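Local structure of complement factor H (Mus musculus, 2YBY) at residues A[70-75]-A[81-86]; A[107-112]-A[116-121]; A[3-8]-A[52-57]. The protein regulates complement, a branch of innate immunity, as a chain of sushi domains of which the sixth and seventh make up this fragment. The protein carries 1 engineered substitution. All blocks are in the same frame, centred on the assembly; numbering follows the deposited sequence.

In the fold
Contacts 1 and 2 belong to the second sushi repeat, and contact 3 lies in the first. The first two, with centres about 12 Å apart, touch directly: V70 O of contact 1 accepts a hydrogen bond from W116 NE1 of contact 2 at 2.8 Å, and the E75 N to P120 O distance of 3.2 Å is a second probable bond. The centre of contact 3 is about 35 Å from either, on the opposite side of the chain's centre, with its nearest atoms about 17 Å from contact 1. Strand 50-55 of contact 3 is followed in sequence by strand 66-71. A 1,2-ethanediol, probably from the crystallisation liquor, lies about 4 Å from the F71 side chain.

Contact 1: A[70-75]-A[81-86]; sequences VFHYVE and YWEKVY
E83 lays its aliphatic part between V70 and H72 where strand 66-71 pairs with strand 84-87 in the second sushi repeat. The pairing is an antiparallel ladder. F71 and K84 are its hydrogen-bonded pair: F71 N donates to K84 O at 2.8 Å and K84 N returns the bond to F71 O at 3.0 Å, both nearly straight at 178°. V70 and V85 form the neighbouring non-hydrogen-bonded pair, with the CA of V70 also resting against K84 O. Beyond F71 the regular strand gives out, and side chains do most of the work.

E83 is the one to follow. Its CB meets V70 CG1 at 3.7 Å. With CG anti to the carbonyl carbon (chi1 -68°), E83 CG lies 3.5 Å from H72 ND1 and also touches CG1 of V70. From there the chain runs on extended, so that CD and OE1 skirt the same valine methyl, while OE2 is left to reach a water. V70 thus offers a single methyl along most of the glutamate's length.

The imidazole of H72 takes the other flank. One of its faces lies over the backbone of W82 and E83, with W82 C above the ring centre and E83 N nearer the rim; its plane is turned 55° from the carboxylate. F71 sends its CB against Y86 CE1, 3.7 Å away, before its ring leads off; both aromatic side chains also touch L92 of strand 91-93. The glutamate and histidine do not meet at their polar atoms. One water sits between them; its approach to H72 ND1, modelled at 2.5 Å, is too short to be taken at face value, but it donates to E83 OE2 at 2.9 Å.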
loop_
_atom_site.group_PDB
_atom_site.type_symbol
_atom_site.label_atom_id
_atom_site.label_comp_id
_atom_site.label_asym_id
_atom_site.label_seq_id
_atom_site.Cartn_x
_atom_site.Cartn_y
_atom_site.Cartn_z
ATOM N N VAL A 70 -7.654 -2.570 -4.828
ATOM C CA VAL A 70 -7.681 -2.329 -6.260
ATOM C C VAL A 70 -9.073 -1.877 -6.649
ATOM O O VAL A 70 -10.074 -2.521 -6.271
ATOM C CB VAL A 70 -7.256 -3.595 -7.043
ATOM C CG1 VAL A 70 -7.428 -3.395 -8.551
ATOM C CG2 VAL A 70 -5.809 -3.983 -6.690
ATOM N N PHE A 71 -9.154 -0.772 -7.403
ATOM C CA PHE A 71 -10.419 -0.280 -7.916
ATOM C C PHE A 71 -10.535 -0.702 -9.372
ATOM O O PHE A 71 -9.611 -0.448 -10.135
ATOM C CB PHE A 71 -10.503 1.248 -7.839
ATOM C CG PHE A 71 -11.815 1.756 -8.373
ATOM C CD1 PHE A 71 -12.997 1.501 -7.698
ATOM C CD2 PHE A 71 -11.885 2.390 -9.600
ATOM C CE1 PHE A 71 -14.213 1.936 -8.198
ATOM C CE2 PHE A 71 -13.106 2.841 -10.100
ATOM C CZ PHE A 71 -14.258 2.622 -9.388
ATOM N N HIS A 72 -11.639 -1.336 -9.762
ATOM C CA HIS A 72 -11.844 -1.723 -11.169
ATOM C C HIS A 72 -13.324 -1.890 -11.441
ATOM O O HIS A 72 -13.907 -1.029 -12.081
ATOM C CB HIS A 72 -11.034 -2.987 -11.556
ATOM C CG HIS A 72 -10.976 -3.251 -13.034
ATOM N ND1 HIS A 72 -10.158 -4.234 -13.555
ATOM C CD2 HIS A 72 -11.663 -2.683 -14.051
ATOM C CE1 HIS A 72 -10.332 -4.203 -14.866
ATOM N NE2 HIS A 72 -11.245 -3.311 -15.212
ATOM N N TYR A 73 -13.950 -2.976 -10.933
ATOM C CA TYR A 73 -15.347 -3.310 -11.172
ATOM C C TYR A 73 -16.274 -2.778 -10.078
ATOM O O TYR A 73 -15.955 -2.932 -8.889
ATOM C CB TYR A 73 -15.489 -4.846 -11.276
ATOM C CG TYR A 73 -14.450 -5.479 -12.180
ATOM C CD1 TYR A 73 -14.564 -5.409 -13.562
ATOM C CD2 TYR A 73 -13.339 -6.123 -11.653
ATOM C CE1 TYR A 73 -13.606 -5.984 -14.399
ATOM C CE2 TYR A 73 -12.370 -6.688 -12.474
ATOM C CZ TYR A 73 -12.508 -6.626 -13.849
ATOM O OH TYR A 73 -11.554 -7.183 -14.670
ATOM N N VAL A 74 -17.425 -2.214 -10.470
ATOM C CA VAL A 74 -18.462 -1.764 -9.562
ATOM C C VAL A 74 -19.754 -2.422 -10.044
ATOM O O VAL A 74 -20.118 -2.232 -11.200
ATOM C CB VAL A 74 -18.644 -0.229 -9.503
ATOM C CG1 VAL A 74 -19.770 0.129 -8.516
ATOM C CG2 VAL A 74 -17.330 0.446 -9.085
ATOM N N GLU A 75 -20.425 -3.164 -9.171
ATOM C CA GLU A 75 -21.704 -3.789 -9.511
ATOM C C GLU A 75 -22.771 -2.705 -9.427
ATOM O O GLU A 75 -22.882 -2.052 -8.387
ATOM C CB GLU A 75 -22.045 -4.955 -8.566
ATOM C CG GLU A 75 -23.368 -5.640 -8.905
ATOM C CD GLU A 75 -23.836 -6.667 -7.894
ATOM O OE1 GLU A 75 -22.977 -7.377 -7.330
ATOM O OE2 GLU A 75 -25.057 -6.729 -7.625
ATOM N N TYR A 81 -11.444 1.171 -16.721
ATOM C CA TYR A 81 -10.937 0.318 -17.832
ATOM C C TYR A 81 -9.712 -0.491 -17.487
ATOM O O TYR A 81 -9.373 -1.447 -18.205
ATOM C CB TYR A 81 -10.660 1.137 -19.095
ATOM C CG TYR A 81 -11.903 1.797 -19.648
ATOM C CD1 TYR A 81 -12.999 1.043 -20.046
ATOM C CD2 TYR A 81 -11.964 3.170 -19.821
ATOM C CE1 TYR A 81 -14.160 1.650 -20.525
ATOM C CE2 TYR A 81 -13.117 3.790 -20.301
ATOM C CZ TYR A 81 -14.207 3.021 -20.675
ATOM O OH TYR A 81 -15.361 3.601 -21.157
ATOM N N TRP A 82 -9.005 -0.096 -16.435
ATOM C CA TRP A 82 -7.852 -0.841 -15.964
ATOM C C TRP A 82 -7.823 -0.708 -14.470
ATOM O O TRP A 82 -8.367 0.255 -13.935
ATOM C CB TRP A 82 -6.535 -0.350 -16.581
ATOM C CG TRP A 82 -6.160 1.044 -16.174
ATOM C CD1 TRP A 82 -5.571 1.431 -15.000
ATOM C CD2 TRP A 82 -6.263 2.217 -16.975
ATOM N NE1 TRP A 82 -5.344 2.781 -15.007
ATOM C CE2 TRP A 82 -5.703 3.281 -16.235
ATOM C CE3 TRP A 82 -6.649 2.451 -18.302
ATOM C CZ2 TRP A 82 -5.649 4.583 -16.728
ATOM C CZ3 TRP A 82 -6.620 3.740 -18.780
ATOM C CH2 TRP A 82 -6.141 4.796 -17.995
ATOM N N GLU A 83 -7.094 -1.601 -13.834
ATOM C CA GLU A 83 -6.953 -1.668 -12.382
ATOM C C GLU A 83 -6.214 -0.457 -11.825
ATOM O O GLU A 83 -5.082 -0.202 -12.230
ATOM C CB GLU A 83 -6.170 -2.923 -11.992
ATOM C CG GLU A 83 -6.914 -4.214 -12.254
ATOM C CD GLU A 83 -6.144 -5.458 -11.858
ATOM O OE1 GLU A 83 -5.132 -5.326 -11.131
ATOM O OE2 GLU A 83 -6.536 -6.561 -12.300
ATOM N N LYS A 84 -6.837 0.281 -10.895
ATOM C CA LYS A 84 -6.173 1.406 -10.255
ATOM C C LYS A 84 -5.887 1.013 -8.805
ATOM O O LYS A 84 -6.803 0.615 -8.076
ATOM C CB LYS A 84 -7.017 2.678 -10.330
ATOM C CG LYS A 84 -6.235 3.884 -9.849
ATOM C CD LYS A 84 -6.915 5.207 -10.171
ATOM C CE LYS A 84 -6.383 6.346 -9.314
ATOM N NZ LYS A 84 -4.942 6.624 -9.553
ATOM N N VAL A 85 -4.624 1.116 -8.394
ATOM C CA VAL A 85 -4.228 0.768 -7.057
ATOM C C VAL A 85 -4.500 1.888 -6.064
ATOM O O VAL A 85 -4.061 3.032 -6.257
ATOM C CB VAL A 85 -2.735 0.361 -6.996
ATOM C CG1 VAL A 85 -2.253 0.236 -5.563
ATOM C CG2 VAL A 85 -2.511 -0.951 -7.749
ATOM N N TYR A 86 -5.145 1.528 -4.950
ATOM C CA TYR A 86 -5.269 2.386 -3.794
ATOM C C TYR A 86 -4.628 1.700 -2.619
ATOM O O TYR A 86 -4.487 0.469 -2.631
ATOM C CB TYR A 86 -6.716 2.746 -3.502
ATOM C CG TYR A 86 -7.278 3.662 -4.551
ATOM C CD1 TYR A 86 -7.770 3.160 -5.748
ATOM C CD2 TYR A 86 -7.392 5.026 -4.321
ATOM C CE1 TYR A 86 -8.304 4.002 -6.721
ATOM C CE2 TYR A 86 -7.931 5.875 -5.278
ATOM C CZ TYR A 86 -8.407 5.358 -6.471
ATOM O OH TYR A 86 -8.964 6.194 -7.426
HETATM O O HOH W 1 -9.363 -6.051 -12.016
#

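Contact 2: A[107-112]-A[116-121]; sequences DTMTCT and WSPPPK
A cis peptide between S117 and P118 turns the chain in against M109, leaving P118 O only 3.1 Å from M109 CG, while P118 CD packs against T108 O. This bend ends the pairing of a beta hairpin, strands 108-112 and 115-117 of the sushi repeat. T110 and S117 are its hydrogen-bonded pair: S117 N donates to T110 O at 2.9 Å in the carbonyl plane, whereas T110 N reaches S117 O at 3.0 Å from 39° out of the plane of the S117 carbonyl. C111 and W116 make the adjoining non-hydrogen-bonded pair.

M109 crosses W116 at about a right angle and covers one face of the indole. Its SD lies over that face, 4.2 Å from the centroid of the five-membered ring of W116, a Met-aromatic contact. A bend at the last torsion (chi3 -44°) swings CE over the six-membered ring, 14° off the normal, in a CH-pi contact. P120 flanks the thioether from the side, its CB 3.6 Å from M109 SD. On the opposite indole face C111 SG, disulfide-bonded to C69, lies at a distance of 5.3 Å from the six-membered centroid; nearer in, C111 CB touches W116 CZ3 at 3.9 Å. The one directional bond, W116 NE1 to V70 O, probably fixes the rotation of the indole, while M109 packs on its face by dispersion and the C111 sulfur stands further off.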
loop_
_atom_site.group_PDB
_atom_site.type_symbol
_atom_site.label_atom_id
_atom_site.label_comp_id
_atom_site.label_asym_id
_atom_site.label_seq_id
_atom_site.Cartn_x
_atom_site.Cartn_y
_atom_site.Cartn_z
ATOM N N ASP A 107 -21.597 7.671 -1.130
ATOM C CA ASP A 107 -21.097 6.663 -2.064
ATOM C C ASP A 107 -19.566 6.661 -2.147
ATOM O O ASP A 107 -18.996 6.467 -3.234
ATOM C CB ASP A 107 -21.723 6.776 -3.447
ATOM C CG ASP A 107 -23.190 6.415 -3.466
ATOM O OD1 ASP A 107 -23.639 5.689 -2.533
ATOM O OD2 ASP A 107 -23.881 6.810 -4.430
ATOM N N THR A 108 -18.912 6.839 -1.002
ATOM C CA THR A 108 -17.451 6.776 -0.952
ATOM C C THR A 108 -17.037 5.426 -0.394
ATOM O O THR A 108 -17.777 4.810 0.376
ATOM C CB THR A 108 -16.871 7.927 -0.164
ATOM O OG1 THR A 108 -17.422 7.887 1.135
ATOM C CG2 THR A 108 -17.148 9.259 -0.811
ATOM N N MET A 109 -15.896 4.934 -0.864
ATOM C CA MET A 109 -15.310 3.667 -0.408
ATOM C C MET A 109 -13.956 4.054 0.137
ATOM O O MET A 109 -13.274 4.852 -0.517
ATOM C CB MET A 109 -14.988 2.740 -1.585
ATOM C CG MET A 109 -15.958 1.752 -1.868
ATOM S SD MET A 109 -15.492 0.537 -3.068
ATOM C CE MET A 109 -14.720 1.364 -4.375
ATOM N N THR A 110 -13.529 3.426 1.253
ATOM C CA THR A 110 -12.229 3.706 1.853
ATOM C C THR A 110 -11.444 2.399 1.859
ATOM O O THR A 110 -12.011 1.338 2.127
ATOM C CB THR A 110 -12.425 4.293 3.241
ATOM O OG1 THR A 110 -13.124 5.544 3.084
ATOM C CG2 THR A 110 -11.105 4.522 3.977
ATOM N N CYS A 111 -10.149 2.468 1.532
ATOM C CA CYS A 111 -9.297 1.292 1.605
ATOM C C CYS A 111 -8.875 1.125 3.090
ATOM O O CYS A 111 -8.116 1.949 3.609
ATOM C CB CYS A 111 -8.091 1.454 0.686
ATOM S SG CYS A 111 -6.965 0.033 0.692
ATOM N N THR A 112 -9.428 0.121 3.769
ATOM C CA THR A 112 -9.138 -0.155 5.190
ATOM C C THR A 112 -8.170 -1.310 5.319
ATOM O O THR A 112 -7.829 -1.943 4.329
ATOM C CB THR A 112 -10.446 -0.446 5.971
ATOM O OG1 THR A 112 -10.914 -1.761 5.694
ATOM C CG2 THR A 112 -11.559 0.555 5.691
ATOM N N TRP A 116 -11.736 -2.823 0.881
ATOM C CA TRP A 116 -12.672 -1.724 0.636
ATOM C C TRP A 116 -13.834 -1.752 1.617
ATOM O O TRP A 116 -14.398 -2.812 1.884
ATOM C CB TRP A 116 -13.271 -1.806 -0.783
ATOM C CG TRP A 116 -12.327 -1.468 -1.908
ATOM C CD1 TRP A 116 -12.030 -2.257 -2.975
ATOM C CD2 TRP A 116 -11.720 -0.194 -2.172
ATOM N NE1 TRP A 116 -11.262 -1.560 -3.888
ATOM C CE2 TRP A 116 -11.028 -0.306 -3.402
ATOM C CE3 TRP A 116 -11.544 0.967 -1.420
ATOM C CZ2 TRP A 116 -10.265 0.749 -3.926
ATOM C CZ3 TRP A 116 -10.863 2.034 -1.976
ATOM C CH2 TRP A 116 -10.213 1.908 -3.208
ATOM N N SER A 117 -14.183 -0.587 2.123
ATOM C CA SER A 117 -15.391 -0.451 2.956
ATOM C C SER A 117 -16.158 0.788 2.577
ATOM O O SER A 117 -15.633 1.897 2.649
ATOM C CB SER A 117 -15.104 -0.429 4.441
ATOM O OG SER A 117 -16.312 -0.706 5.140
ATOM N N PRO A 118 -17.421 0.589 2.197
ATOM C CA PRO A 118 -18.076 -0.704 1.958
ATOM C C PRO A 118 -17.524 -1.292 0.652
ATOM O O PRO A 118 -16.741 -0.604 -0.020
ATOM C CB PRO A 118 -19.544 -0.315 1.826
ATOM C CG PRO A 118 -19.514 1.020 1.237
ATOM C CD PRO A 118 -18.274 1.706 1.765
ATOM N N PRO A 119 -17.888 -2.518 0.264
ATOM C CA PRO A 119 -17.424 -3.056 -1.015
ATOM C C PRO A 119 -18.011 -2.316 -2.221
ATOM O O PRO A 119 -19.072 -1.673 -2.111
ATOM C CB PRO A 119 -17.948 -4.501 -1.002
ATOM C CG PRO A 119 -18.265 -4.799 0.402
ATOM C CD PRO A 119 -18.771 -3.490 0.931
ATOM N N PRO A 120 -17.367 -2.465 -3.391
ATOM C CA PRO A 120 -17.839 -1.801 -4.612
ATOM C C PRO A 120 -19.050 -2.489 -5.230
ATOM O O PRO A 120 -19.000 -3.045 -6.335
ATOM C CB PRO A 120 -16.620 -1.873 -5.537
ATOM C CG PRO A 120 -15.887 -3.054 -5.103
ATOM C CD PRO A 120 -16.094 -3.179 -3.629
ATOM N N LYS A 121 -20.124 -2.489 -4.479
ATOM C CA LYS A 121 -21.395 -3.080 -4.854
ATOM C C LYS A 121 -22.498 -2.073 -4.517
ATOM O O LYS A 121 -22.754 -1.800 -3.343
ATOM C CB LYS A 121 -21.592 -4.397 -4.077
ATOM C CG LYS A 121 -22.819 -5.200 -4.468
ATOM C CD LYS A 121 -22.776 -6.587 -3.813
ATOM C CE LYS A 121 -24.011 -7.419 -4.055
ATOM N NZ LYS A 121 -23.876 -8.776 -3.461
#

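Contact 3: A[3-8]-A[52-57]; sequences KPCEFP and LRCTAQ
At the pyrrolidine ring of P8 the contact is made on the rim, not over a face: L52 CD2 comes in near the mean plane of the ring, beside the CB-CG bond. That methyl sits 3.3 Å from P8 CB, tighter than ordinary van der Waals contact, and 3.6 Å from P8 CG. The proline and leucine side chains run antiparallel alongside one another. CG of L52 stands anti to its backbone N (chi1 -163°), which carries the branch across from strand 50-55 to the N-terminal loop. Beyond the proline, the same leucine also packs on Y35, W59 and P64, so the P8 ring adds to a hydrophobic cluster within the repeat.

The covalent tie is the disulfide of C5 and C54, SG to SG 2.0 Å. In the first sushi repeat these are the first and third of the four cysteines, and with C37-C65 they give the one-three, two-four pairing of this family. The loop that holds C5 is irregular, with the 3-8 backbone running beside the strand at a distance: the CA atoms of C5 and C54 are 6.0 Å apart and those of P8 and L52 8.5 Å. The bridge spans that gap with a chi3 of 85°, a right-handed turn about the sulfur-sulfur bond.

Both partners are anchored by their main chains as well, C5 to V27 and C54 to G30 and N31. At the end of the strand T55 OG1 accepts from Q57 N at 3.0 Å, an ST turn, and is also hydrogen-bonded to G58 O.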
loop_
_atom_site.group_PDB
_atom_site.type_symbol
_atom_site.label_atom_id
_atom_site.label_comp_id
_atom_site.label_asym_id
_atom_site.label_seq_id
_atom_site.Cartn_x
_atom_site.Cartn_y
_atom_site.Cartn_z
ATOM N N LYS A 3 26.689 4.268 11.232
ATOM C CA LYS A 3 25.878 3.187 10.653
ATOM C C LYS A 3 24.718 2.867 11.634
ATOM O O LYS A 3 24.759 1.873 12.351
ATOM C CB LYS A 3 26.739 1.957 10.380
ATOM C CG LYS A 3 27.759 2.218 9.279
ATOM C CD LYS A 3 28.547 0.990 8.939
ATOM C CE LYS A 3 29.437 1.229 7.744
ATOM N NZ LYS A 3 30.020 -0.047 7.246
ATOM N N PRO A 4 23.690 3.731 11.662
ATOM C CA PRO A 4 22.608 3.551 12.643
ATOM C C PRO A 4 21.440 2.666 12.230
ATOM O O PRO A 4 20.602 2.394 13.083
ATOM C CB PRO A 4 22.118 4.973 12.856
ATOM C CG PRO A 4 22.289 5.629 11.542
ATOM C CD PRO A 4 23.511 4.983 10.895
ATOM N N CYS A 5 21.342 2.277 10.943
ATOM C CA CYS A 5 20.201 1.498 10.455
ATOM C C CYS A 5 20.509 0.032 10.404
ATOM O O CYS A 5 21.297 -0.393 9.555
ATOM C CB CYS A 5 19.743 2.007 9.098
ATOM S SG CYS A 5 19.008 3.649 9.162
ATOM N N GLU A 6 19.872 -0.741 11.272
ATOM C CA GLU A 6 20.081 -2.179 11.305
ATOM C C GLU A 6 19.283 -2.873 10.186
ATOM O O GLU A 6 18.448 -2.244 9.523
ATOM C CB GLU A 6 19.723 -2.760 12.699
ATOM C CG GLU A 6 20.613 -2.259 13.836
ATOM C CD GLU A 6 22.036 -2.780 13.884
ATOM O OE1 GLU A 6 22.251 -3.988 13.638
ATOM O OE2 GLU A 6 22.932 -1.991 14.256
ATOM N N PHE A 7 19.511 -4.189 10.009
ATOM C CA PHE A 7 18.826 -4.982 8.986
ATOM C C PHE A 7 17.303 -4.793 9.148
ATOM O O PHE A 7 16.788 -5.025 10.257
ATOM C CB PHE A 7 19.231 -6.471 9.093
ATOM C CG PHE A 7 18.501 -7.366 8.117
ATOM C CD1 PHE A 7 18.531 -7.107 6.753
ATOM C CD2 PHE A 7 17.734 -8.434 8.570
ATOM C CE1 PHE A 7 17.799 -7.892 5.866
ATOM C CE2 PHE A 7 17.009 -9.209 7.682
ATOM C CZ PHE A 7 17.051 -8.935 6.347
ATOM N N PRO A 8 16.597 -4.253 8.130
ATOM C CA PRO A 8 15.166 -3.974 8.300
ATOM C C PRO A 8 14.277 -5.184 8.130
ATOM O O PRO A 8 14.290 -5.824 7.062
ATOM C CB PRO A 8 14.888 -2.928 7.222
ATOM C CG PRO A 8 15.826 -3.220 6.153
ATOM C CD PRO A 8 17.061 -3.828 6.793
ATOM N N LEU A 52 13.128 1.553 0.779
ATOM C CA LEU A 52 13.156 1.706 2.234
ATOM C C LEU A 52 14.401 2.546 2.463
ATOM O O LEU A 52 15.472 2.179 1.974
ATOM C CB LEU A 52 13.274 0.361 2.935
ATOM C CG LEU A 52 12.891 0.428 4.425
ATOM C CD1 LEU A 52 11.401 0.575 4.621
ATOM C CD2 LEU A 52 13.416 -0.757 5.173
ATOM N N ARG A 53 14.252 3.690 3.115
ATOM C CA ARG A 53 15.335 4.662 3.259
ATOM C C ARG A 53 15.852 4.764 4.650
ATOM O O ARG A 53 15.072 4.885 5.587
ATOM C CB ARG A 53 14.862 6.038 2.813
ATOM C CG ARG A 53 14.569 6.087 1.310
ATOM C CD ARG A 53 13.881 7.373 0.904
ATOM N NE ARG A 53 13.410 7.256 -0.483
ATOM C CZ ARG A 53 14.143 7.480 -1.567
ATOM N NH1 ARG A 53 15.411 7.881 -1.457
ATOM N NH2 ARG A 53 13.618 7.317 -2.773
ATOM N N CYS A 54 17.179 4.736 4.795
ATOM C CA CYS A 54 17.780 4.911 6.118
ATOM C C CYS A 54 17.869 6.427 6.400
ATOM O O CYS A 54 18.600 7.128 5.705
ATOM C CB CYS A 54 19.148 4.267 6.184
ATOM S SG CYS A 54 20.030 4.664 7.717
ATOM N N THR A 55 17.086 6.936 7.355
ATOM C CA THR A 55 17.053 8.369 7.662
ATOM C C THR A 55 17.568 8.614 9.079
ATOM O O THR A 55 17.778 7.671 9.839
ATOM C CB THR A 55 15.627 8.936 7.517
ATOM O OG1 THR A 55 14.874 8.684 8.693
ATOM C CG2 THR A 55 14.918 8.466 6.273
ATOM N N ALA A 56 17.621 9.892 9.480
ATOM C CA ALA A 56 18.006 10.263 10.855
ATOM C C ALA A 56 16.953 9.815 11.891
ATOM O O ALA A 56 17.238 9.801 13.089
ATOM C CB ALA A 56 18.217 11.762 10.938
ATOM N N GLN A 57 15.735 9.420 11.426
ATOM C CA GLN A 57 14.677 8.889 12.281
ATOM C C GLN A 57 14.573 7.347 12.131
ATOM O O GLN A 57 13.647 6.733 12.661
ATOM C CB GLN A 57 13.349 9.596 11.937
ATOM C CG GLN A 57 13.250 10.999 12.575
ATOM C CD GLN A 57 12.359 11.971 11.835
ATOM O OE1 GLN A 57 11.505 11.598 11.021
ATOM N NE2 GLN A 57 12.520 13.259 12.130
#